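Local coordinates for diaminopimelate decarboxylase (Psychromonas ingrahamii, PDB 4XG1), which probably catalyses the pyridoxal-phosphate-dependent decarboxylation of meso-diaminopimelate to L-lysine, the last step of lysine biosynthesis by the diaminopimelate pathway, working as a homodimer, at residues R35-Q43 with V68-S77; L116-E126 with L141-R150. One frame throughout, in Å; residues are numbered along the deposited sequence.

Contact 1: residues R35-Q43 with V68-S77; sequences RATIERHWQ and VLNLMARMGS. With TME (propane), chain S.
A pair of Met-aromatic contacts, M72 and M75 against the indole of W42, joins two helices of the pyridoxal-binding TIM-barrel domain, whose short segments cross at -45° with their axes 10.4 Å apart at closest. W42 has CG anti to its backbone N (chi1 -175°), which sends the indole across to the other helix. There the M75 chain, bent at its last torsion, lays CE over one face of the ring, 3.7 Å from W42 CG, toward the rim rather than the centre. M72 comes in obliquely instead, its SD 3.7 Å from W42 CD1, while its methyl CE reaches I38 CG2 at 3.5 Å. Further along the indole, on the same side, S77 CB comes obliquely to 3.6 Å from W42 CZ2; S77 is brought back there by the Schellman turn at G76, and its OG is hydrogen-bonded to the carbonyl O of I56.

At the N-terminal end of helix 35-49 the chemistry turns polar. R35 grips a single oxygen of E39 side-on, NE to OE2 at 2.8 Å and NH2 to the same atom, OE2 lying in the guanidinium plane at its edge, although NE meets it from above the carboxylate plane and NH2 on the syn side. L71 packs obliquely against this pair, CD2 coming 3.6 Å from R35 NE, and its CD1 meets the end of I38. The other oxygen, E39 OE1, lies 3.3 Å from C1 of a bound propane, which also touches A36 and R40. R35 NH1 has a further partner in D396.

Strand 54-59 and helix 277-280 complete the surroundings, I56 and I279 packing on W42 and M280 on I38, while F79 of strand 78-81 touches M72. At the outer end, I421 of the second subunit packs on R35 and R74.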
loop_
_atom_site.group_PDB
_atom_site.type_symbol
_atom_site.label_atom_id
_atom_site.label_comp_id
_atom_site.label_asym_id
_atom_site.label_seq_id
_atom_site.Cartn_x
_atom_site.Cartn_y
_atom_site.Cartn_z
ATOM N N ARG B 35 24.651 4.780 0.358
ATOM C CA ARG B 35 25.387 3.610 -0.173
ATOM C C ARG B 35 26.276 2.951 0.888
ATOM O O ARG B 35 26.297 1.731 1.024
ATOM C CB ARG B 35 26.305 4.009 -1.304
ATOM C CG ARG B 35 27.218 2.858 -1.643
ATOM C CD ARG B 35 28.143 3.161 -2.791
ATOM N NE ARG B 35 28.743 1.908 -3.256
ATOM C CZ ARG B 35 29.594 1.809 -4.273
ATOM N NH1 ARG B 35 29.962 2.899 -4.954
ATOM N NH2 ARG B 35 30.078 0.621 -4.607
ATOM N N ALA B 36 26.997 3.788 1.638
ATOM C CA ALA B 36 27.914 3.309 2.649
ATOM C C ALA B 36 27.157 2.540 3.732
ATOM O O ALA B 36 27.587 1.467 4.141
ATOM C CB ALA B 36 28.668 4.475 3.275
ATOM N N THR B 37 26.041 3.078 4.197
ATOM C CA THR B 37 25.269 2.397 5.210
ATOM C C THR B 37 24.768 1.056 4.724
ATOM O O THR B 37 24.771 0.100 5.462
ATOM C CB THR B 37 24.071 3.214 5.622
ATOM O OG1 THR B 37 24.505 4.526 6.015
ATOM C CG2 THR B 37 23.316 2.533 6.778
ATOM N N ILE B 38 24.348 0.970 3.462
ATOM C CA ILE B 38 23.856 -0.303 2.926
ATOM C C ILE B 38 24.968 -1.342 2.936
ATOM O O ILE B 38 24.788 -2.506 3.346
ATOM C CB ILE B 38 23.327 -0.146 1.480
ATOM C CG1 ILE B 38 22.060 0.701 1.490
ATOM C CG2 ILE B 38 23.032 -1.484 0.853
ATOM C CD1 ILE B 38 21.692 1.261 0.147
ATOM N N GLU B 39 26.128 -0.918 2.445
ATOM C CA GLU B 39 27.286 -1.800 2.328
ATOM C C GLU B 39 27.775 -2.227 3.715
ATOM O O GLU B 39 27.966 -3.388 3.978
ATOM C CB GLU B 39 28.371 -1.089 1.519
ATOM C CG GLU B 39 27.995 -1.069 0.040
ATOM C CD GLU B 39 28.996 -0.386 -0.870
ATOM O OE1 GLU B 39 29.815 0.440 -0.385
ATOM O OE2 GLU B 39 28.924 -0.658 -2.086
ATOM N N ARG B 40 27.919 -1.276 4.602
ATOM C CA ARG B 40 28.350 -1.587 5.943
ATOM C C ARG B 40 27.433 -2.622 6.554
ATOM O O ARG B 40 27.910 -3.600 7.144
ATOM C CB ARG B 40 28.363 -0.353 6.795
ATOM C CG ARG B 40 29.072 -0.529 8.100
ATOM C CD ARG B 40 29.072 0.798 8.824
ATOM N NE ARG B 40 27.821 1.008 9.538
ATOM C CZ ARG B 40 27.404 2.175 10.046
ATOM N NH1 ARG B 40 28.118 3.297 9.890
ATOM N NH2 ARG B 40 26.249 2.215 10.720
ATOM N N HIS B 41 26.120 -2.426 6.400
ATOM C CA HIS B 41 25.146 -3.313 7.044
ATOM C C HIS B 41 25.148 -4.708 6.445
ATOM O O HIS B 41 25.001 -5.674 7.170
ATOM C CB HIS B 41 23.746 -2.715 7.039
ATOM C CG HIS B 41 23.536 -1.659 8.080
ATOM N ND1 HIS B 41 22.423 -0.857 8.095
ATOM C CD2 HIS B 41 24.302 -1.253 9.125
ATOM C CE1 HIS B 41 22.492 -0.021 9.121
ATOM N NE2 HIS B 41 23.634 -0.229 9.755
ATOM N N TRP B 42 25.375 -4.828 5.146
ATOM C CA TRP B 42 25.445 -6.147 4.532
ATOM C C TRP B 42 26.714 -6.855 4.997
ATOM O O TRP B 42 26.708 -8.041 5.268
ATOM C CB TRP B 42 25.449 -6.050 3.015
ATOM C CG TRP B 42 25.406 -7.388 2.342
ATOM C CD1 TRP B 42 24.301 -8.065 1.932
ATOM C CD2 TRP B 42 26.525 -8.210 1.990
ATOM N NE1 TRP B 42 24.657 -9.258 1.324
ATOM C CE2 TRP B 42 26.023 -9.360 1.361
ATOM C CE3 TRP B 42 27.916 -8.074 2.148
ATOM C CZ2 TRP B 42 26.844 -10.350 0.894
ATOM C CZ3 TRP B 42 28.729 -9.060 1.683
ATOM C CH2 TRP B 42 28.204 -10.173 1.052
ATOM N N GLN B 43 27.823 -6.115 5.039
ATOM C CA GLN B 43 29.125 -6.656 5.458
ATOM C C GLN B 43 29.134 -7.087 6.918
ATOM O O GLN B 43 29.626 -8.161 7.224
ATOM C CB GLN B 43 30.250 -5.651 5.192
ATOM C CG GLN B 43 30.932 -5.935 3.866
ATOM C CD GLN B 43 31.380 -4.685 3.158
ATOM O OE1 GLN B 43 31.346 -3.576 3.730
ATOM N NE2 GLN B 43 31.874 -4.857 1.933
ATOM N N VAL B 68 19.961 -0.520 -5.549
ATOM C CA VAL B 68 20.167 -1.140 -4.262
ATOM C C VAL B 68 20.529 -2.593 -4.458
ATOM O O VAL B 68 21.415 -3.115 -3.814
ATOM C CB VAL B 68 18.911 -1.022 -3.404
ATOM C CG1 VAL B 68 19.004 -1.902 -2.154
ATOM C CG2 VAL B 68 18.733 0.425 -2.994
ATOM N N LEU B 69 19.821 -3.260 -5.326
ATOM C CA LEU B 69 20.056 -4.662 -5.529
ATOM C C LEU B 69 21.448 -4.811 -6.083
ATOM O O LEU B 69 22.151 -5.769 -5.783
ATOM C CB LEU B 69 19.046 -5.250 -6.516
ATOM C CG LEU B 69 17.638 -5.346 -5.951
ATOM C CD1 LEU B 69 16.709 -6.080 -6.914
ATOM C CD2 LEU B 69 17.623 -6.010 -4.569
ATOM N N ASN B 70 21.808 -3.877 -6.945
ATOM C CA ASN B 70 23.068 -3.939 -7.635
ATOM C C ASN B 70 24.207 -3.801 -6.669
ATOM O O ASN B 70 25.194 -4.496 -6.789
ATOM C CB ASN B 70 23.139 -2.845 -8.693
ATOM C CG ASN B 70 24.475 -2.838 -9.420
ATOM O OD1 ASN B 70 25.299 -1.989 -9.151
ATOM N ND2 ASN B 70 24.689 -3.813 -10.313
ATOM N N LEU B 71 24.062 -2.940 -5.678
ATOM C CA LEU B 71 25.077 -2.851 -4.648
ATOM C C LEU B 71 25.322 -4.216 -4.014
ATOM O O LEU B 71 26.473 -4.616 -3.838
ATOM C CB LEU B 71 24.684 -1.877 -3.562
ATOM C CG LEU B 71 24.634 -0.410 -3.949
ATOM C CD1 LEU B 71 24.333 0.420 -2.700
ATOM C CD2 LEU B 71 25.940 0.040 -4.582
ATOM N N MET B 72 24.256 -4.924 -3.673
ATOM C CA MET B 72 24.421 -6.226 -3.095
ATOM C C MET B 72 25.115 -7.153 -4.096
ATOM O O MET B 72 25.988 -7.941 -3.710
ATOM C CB MET B 72 23.089 -6.890 -2.744
ATOM C CG MET B 72 22.137 -6.101 -1.900
ATOM S SD MET B 72 22.736 -5.562 -0.311
ATOM C CE MET B 72 21.372 -4.477 0.019
ATOM N N ALA B 73 24.657 -7.131 -5.342
ATOM C CA ALA B 73 25.149 -8.047 -6.363
ATOM C C ALA B 73 26.683 -7.902 -6.554
ATOM O O ALA B 73 27.390 -8.891 -6.714
ATOM C CB ALA B 73 24.439 -7.825 -7.665
ATOM N N ARG B 74 27.179 -6.677 -6.457
ATOM C CA ARG B 74 28.600 -6.400 -6.556
ATOM C C ARG B 74 29.390 -6.997 -5.410
ATOM O O ARG B 74 30.525 -7.465 -5.614
ATOM C CB ARG B 74 28.872 -4.896 -6.608
ATOM C CG ARG B 74 28.532 -4.306 -7.953
ATOM C CD ARG B 74 28.612 -2.805 -7.974
ATOM N NE ARG B 74 29.934 -2.375 -7.573
ATOM C CZ ARG B 74 30.991 -2.394 -8.388
ATOM N NH1 ARG B 74 30.896 -2.821 -9.670
ATOM N NH2 ARG B 74 32.150 -1.962 -7.915
ATOM N N MET B 75 28.821 -6.962 -4.211
ATOM C CA MET B 75 29.492 -7.545 -3.079
ATOM C C MET B 75 29.366 -9.055 -3.054
ATOM O O MET B 75 29.824 -9.681 -2.105
ATOM C CB MET B 75 28.973 -6.942 -1.802
ATOM C CG MET B 75 29.288 -5.479 -1.684
ATOM S SD MET B 75 28.708 -4.791 -0.126
ATOM C CE MET B 75 26.958 -5.206 -0.197
ATOM N N GLY B 76 28.735 -9.642 -4.060
ATOM C CA GLY B 76 28.596 -11.093 -4.150
ATOM C C GLY B 76 27.421 -11.703 -3.400
ATOM O O GLY B 76 27.289 -12.954 -3.347
ATOM N N SER B 77 26.494 -10.849 -2.952
ATOM C CA SER B 77 25.307 -11.290 -2.265
ATOM C C SER B 77 24.388 -12.203 -3.019
ATOM O O SER B 77 24.301 -12.200 -4.243
ATOM C CB SER B 77 24.470 -10.094 -1.843
ATOM O OG SER B 77 23.344 -10.508 -1.070
HETATM C C1 TME S . 31.339 1.741 2.244
HETATM C C2 TME S . 30.815 0.958 3.473
HETATM C C3 TME S . 30.804 1.736 4.797
#

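Contact 2: residues L116-E126 with L141-R150; sequences LQANIMCFNVE and LNVKAPISIR
F123 and V125 pair with P146 to R150 as neighbouring parallel strands of the TIM barrel, the two strands of a beta-alpha-beta unit whose crossover helix is 128-140. Four backbone bonds hold them: F123 N to P146 O, S148 N to F123 O, V125 N to S148 O, and R150 N to V125 O at 2.7 Å. Packing is close all along here. With CG beside its backbone N (chi1 -68°), F123 turns its ring edge to the same carbonyl that its N-H uses, CD1 lying 3.2 Å from P146 O, while I120 CD1 sits over the centre of one face. V125 and A145 both rest on I134 of the crossover helix. C122 SG and N124 OD1 come up to S148 on the other side of the sheet.

Toward the bottom of the strands the fit slackens and solvent is near. L116 CD2 still touches A145 CB at 3.8 Å, but it meets V143 CG2 at 4.1 Å, and L141 CD1 merely spans L116 CB and the exposed Q117, with no polar bond across.

At the opposite end, R150 runs out extended from CG to NE and gives NH1 to E126 OE2 at 2.9 Å, nearly in its own guanidinium plane; the carboxylate is turned 72° from that plane. G173 N holds E126 OE1, and H200 O takes R150 NH2. Were R150 replaced by an alanine, E126 would probably lose its charged mate and H200 O this donor. Because the R150 side chain comes within about 4 Å of the bound pyridoxal-lysine adduct, the salt bridge probably helps to fix a positive charge beside the cofactor pocket, next to strands held mainly by backbone bonds and apolar packing.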
loop_
_atom_site.group_PDB
_atom_site.type_symbol
_atom_site.label_atom_id
_atom_site.label_comp_id
_atom_site.label_asym_id
_atom_site.label_seq_id
_atom_site.Cartn_x
_atom_site.Cartn_y
_atom_site.Cartn_z
ATOM N N LEU B 116 12.887 -21.836 -12.380
ATOM C CA LEU B 116 13.567 -23.048 -12.823
ATOM C C LEU B 116 14.431 -22.758 -14.035
ATOM O O LEU B 116 15.630 -23.044 -14.020
ATOM C CB LEU B 116 12.550 -24.166 -13.140
ATOM C CG LEU B 116 12.029 -24.891 -11.893
ATOM C CD1 LEU B 116 10.903 -25.851 -12.212
ATOM C CD2 LEU B 116 13.157 -25.630 -11.204
ATOM N N GLN B 117 13.852 -22.075 -15.024
ATOM C CA GLN B 117 14.621 -21.717 -16.220
ATOM C C GLN B 117 15.770 -20.763 -15.927
ATOM O O GLN B 117 16.723 -20.724 -16.662
ATOM C CB GLN B 117 13.715 -21.151 -17.298
ATOM C CG GLN B 117 12.764 -22.201 -17.828
ATOM C CD GLN B 117 11.647 -21.647 -18.683
ATOM O OE1 GLN B 117 10.504 -21.539 -18.228
ATOM N NE2 GLN B 117 11.960 -21.276 -19.910
ATOM N N ALA B 118 15.706 -20.015 -14.838
ATOM C CA ALA B 118 16.830 -19.172 -14.437
ATOM C C ALA B 118 17.783 -19.912 -13.534
ATOM O O ALA B 118 18.837 -19.380 -13.161
ATOM C CB ALA B 118 16.327 -17.939 -13.731
ATOM N N ASN B 119 17.408 -21.141 -13.153
ATOM C CA ASN B 119 18.311 -22.047 -12.447
ATOM C C ASN B 119 18.698 -21.525 -11.059
ATOM O O ASN B 119 19.888 -21.443 -10.690
ATOM C CB ASN B 119 19.546 -22.286 -13.321
ATOM C CG ASN B 119 20.477 -23.311 -12.752
ATOM O OD1 ASN B 119 20.053 -24.389 -12.353
ATOM N ND2 ASN B 119 21.771 -22.969 -12.684
ATOM N N ILE B 120 17.671 -21.200 -10.266
ATOM C CA ILE B 120 17.895 -20.671 -8.907
ATOM C C ILE B 120 18.358 -21.754 -7.967
ATOM O O ILE B 120 18.109 -22.914 -8.216
ATOM C CB ILE B 120 16.654 -19.997 -8.303
ATOM C CG1 ILE B 120 15.472 -20.953 -8.242
ATOM C CG2 ILE B 120 16.263 -18.785 -9.132
ATOM C CD1 ILE B 120 14.465 -20.549 -7.188
ATOM N N MET B 121 18.998 -21.336 -6.881
ATOM C CA MET B 121 19.465 -22.217 -5.829
ATOM C C MET B 121 18.381 -23.099 -5.176
ATOM O O MET B 121 18.617 -24.278 -4.980
ATOM C CB MET B 121 20.130 -21.414 -4.721
ATOM C CG MET B 121 20.828 -22.256 -3.673
ATOM S SD MET B 121 21.728 -21.232 -2.475
ATOM C CE MET B 121 23.125 -20.738 -3.442
ATOM N N CYS B 122 17.222 -22.547 -4.814
ATOM C CA CYS B 122 16.292 -23.288 -3.949
ATOM C C CYS B 122 14.905 -22.645 -3.885
ATOM O O CYS B 122 14.782 -21.438 -3.885
ATOM C CB CYS B 122 16.895 -23.388 -2.523
ATOM S SG CYS B 122 16.246 -24.712 -1.508
ATOM N N PHE B 123 13.884 -23.479 -3.808
ATOM C CA PHE B 123 12.523 -23.070 -3.542
ATOM C C PHE B 123 12.215 -23.371 -2.083
ATOM O O PHE B 123 12.277 -24.503 -1.681
ATOM C CB PHE B 123 11.544 -23.849 -4.399
ATOM C CG PHE B 123 11.625 -23.538 -5.861
ATOM C CD1 PHE B 123 12.605 -24.130 -6.664
ATOM C CD2 PHE B 123 10.723 -22.657 -6.454
ATOM C CE1 PHE B 123 12.687 -23.848 -8.017
ATOM C CE2 PHE B 123 10.793 -22.372 -7.807
ATOM C CZ PHE B 123 11.782 -22.962 -8.587
ATOM N N ASN B 124 11.913 -22.360 -1.283
ATOM C CA ASN B 124 11.488 -22.563 0.088
ATOM C C ASN B 124 9.991 -22.820 0.085
ATOM O O ASN B 124 9.199 -21.888 -0.022
ATOM C CB ASN B 124 11.832 -21.338 0.924
ATOM C CG ASN B 124 13.326 -21.164 1.106
ATOM O OD1 ASN B 124 14.081 -22.142 1.036
ATOM N ND2 ASN B 124 13.780 -19.923 1.321
ATOM N N VAL B 125 9.605 -24.092 0.201
ATOM C CA VAL B 125 8.215 -24.527 0.040
ATOM C C VAL B 125 7.397 -24.401 1.332
ATOM O O VAL B 125 7.877 -24.716 2.429
ATOM C CB VAL B 125 8.133 -25.994 -0.456
ATOM C CG1 VAL B 125 6.694 -26.486 -0.567
ATOM C CG2 VAL B 125 8.816 -26.135 -1.795
ATOM N N GLU B 126 6.137 -24.002 1.162
ATOM C CA GLU B 126 5.241 -23.642 2.269
ATOM C C GLU B 126 3.952 -24.468 2.344
ATOM O O GLU B 126 3.208 -24.349 3.283
ATOM C CB GLU B 126 4.842 -22.163 2.118
ATOM C CG GLU B 126 6.059 -21.240 2.057
ATOM C CD GLU B 126 5.984 -20.033 2.986
ATOM O OE1 GLU B 126 5.159 -20.069 3.925
ATOM O OE2 GLU B 126 6.770 -19.067 2.767
ATOM N N LEU B 141 9.435 -29.535 -17.624
ATOM C CA LEU B 141 10.652 -28.952 -18.175
ATOM C C LEU B 141 11.781 -29.934 -18.155
ATOM O O LEU B 141 12.899 -29.588 -18.508
ATOM C CB LEU B 141 11.092 -27.711 -17.344
ATOM C CG LEU B 141 10.230 -26.438 -17.370
ATOM C CD1 LEU B 141 10.795 -25.418 -16.378
ATOM C CD2 LEU B 141 10.131 -25.829 -18.763
ATOM N N ASN B 142 11.515 -31.130 -17.660
ATOM C CA ASN B 142 12.555 -32.116 -17.417
ATOM C C ASN B 142 13.793 -31.620 -16.675
ATOM O O ASN B 142 14.927 -31.914 -17.063
ATOM C CB ASN B 142 12.914 -32.845 -18.712
ATOM C CG ASN B 142 12.539 -34.298 -18.655
ATOM O OD1 ASN B 142 13.084 -35.033 -17.853
ATOM N ND2 ASN B 142 11.559 -34.703 -19.457
ATOM N N VAL B 143 13.578 -30.916 -15.568
ATOM C CA VAL B 143 14.675 -30.588 -14.641
ATOM C C VAL B 143 14.340 -31.122 -13.260
ATOM O O VAL B 143 13.243 -31.606 -13.033
ATOM C CB VAL B 143 14.943 -29.063 -14.526
ATOM C CG1 VAL B 143 15.628 -28.548 -15.778
ATOM C CG2 VAL B 143 13.647 -28.292 -14.243
ATOM N N LYS B 144 15.289 -30.982 -12.347
ATOM C CA LYS B 144 15.076 -31.298 -10.952
ATOM C C LYS B 144 15.108 -30.044 -10.053
ATOM O O LYS B 144 16.128 -29.339 -9.963
ATOM C CB LYS B 144 16.120 -32.301 -10.494
ATOM C CG LYS B 144 15.798 -33.710 -10.956
ATOM C CD LYS B 144 16.617 -34.740 -10.206
ATOM C CE LYS B 144 16.001 -36.122 -10.357
ATOM N NZ LYS B 144 16.720 -37.132 -9.537
ATOM N N ALA B 145 13.968 -29.771 -9.412
ATOM C CA ALA B 145 13.757 -28.526 -8.656
ATOM C C ALA B 145 14.339 -28.621 -7.291
ATOM O O ALA B 145 13.941 -29.469 -6.548
ATOM C CB ALA B 145 12.270 -28.247 -8.563
ATOM N N PRO B 146 15.296 -27.760 -6.951
ATOM C CA PRO B 146 15.886 -27.816 -5.628
ATOM C C PRO B 146 14.944 -27.215 -4.608
ATOM O O PRO B 146 14.357 -26.174 -4.871
ATOM C CB PRO B 146 17.161 -26.959 -5.749
ATOM C CG PRO B 146 16.909 -26.055 -6.876
ATOM C CD PRO B 146 15.944 -26.750 -7.802
ATOM N N ILE B 147 14.793 -27.847 -3.451
ATOM C CA ILE B 147 13.761 -27.422 -2.497
ATOM C C ILE B 147 14.154 -27.557 -1.041
ATOM O O ILE B 147 14.877 -28.486 -0.679
ATOM C CB ILE B 147 12.449 -28.160 -2.712
ATOM C CG1 ILE B 147 12.563 -29.619 -2.278
ATOM C CG2 ILE B 147 11.975 -28.073 -4.143
ATOM C CD1 ILE B 147 11.889 -29.888 -0.948
ATOM N N SER B 148 13.749 -26.578 -0.234
ATOM C CA SER B 148 13.662 -26.728 1.200
ATOM C C SER B 148 12.205 -26.684 1.572
ATOM O O SER B 148 11.346 -26.317 0.769
ATOM C CB SER B 148 14.361 -25.636 1.962
ATOM O OG SER B 148 15.621 -25.340 1.415
ATOM N N ILE B 149 11.924 -27.057 2.810
ATOM C CA ILE B 149 10.614 -26.878 3.351
ATOM C C ILE B 149 10.749 -25.813 4.382
ATOM O O ILE B 149 11.686 -25.822 5.176
ATOM C CB ILE B 149 10.079 -28.134 4.019
ATOM C CG1 ILE B 149 10.217 -29.362 3.092
ATOM C CG2 ILE B 149 8.607 -27.949 4.426
ATOM C CD1 ILE B 149 9.221 -29.392 1.968
ATOM N N ARG B 150 9.828 -24.862 4.345
ATOM C CA ARG B 150 9.720 -23.875 5.416
ATOM C C ARG B 150 9.005 -24.536 6.617
ATOM O O ARG B 150 7.826 -24.939 6.527
ATOM C CB ARG B 150 8.950 -22.638 4.973
ATOM C CG ARG B 150 8.988 -21.521 6.008
ATOM C CD ARG B 150 8.149 -20.328 5.568
ATOM N NE ARG B 150 8.134 -19.305 6.583
ATOM C CZ ARG B 150 7.623 -18.101 6.430
ATOM N NH1 ARG B 150 7.115 -17.727 5.282
ATOM N NH2 ARG B 150 7.643 -17.265 7.447
#

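Overall arrangement
Both contacts belong to the same pyridoxal-binding barrel and are mostly buried, yet they hold different layers of it. Contact 1 joins two helices outside the strands, near the propane site, and relies on sulfur, indole and aliphatic packing with no clear hydrogen bond from one segment to the other. Contact 2 lies in the barrel wall itself, where backbone bonds set the register and an ion pair joins the ends of the segments; its L116/L141 end is partly exposed. In contact 1 the salt bridge stays within one helix. Both reach the second subunit, contact 1 by packing and contact 2 by a hydrogen bond from its K294 to E126 O. Their nearest atoms are about 9 Å apart.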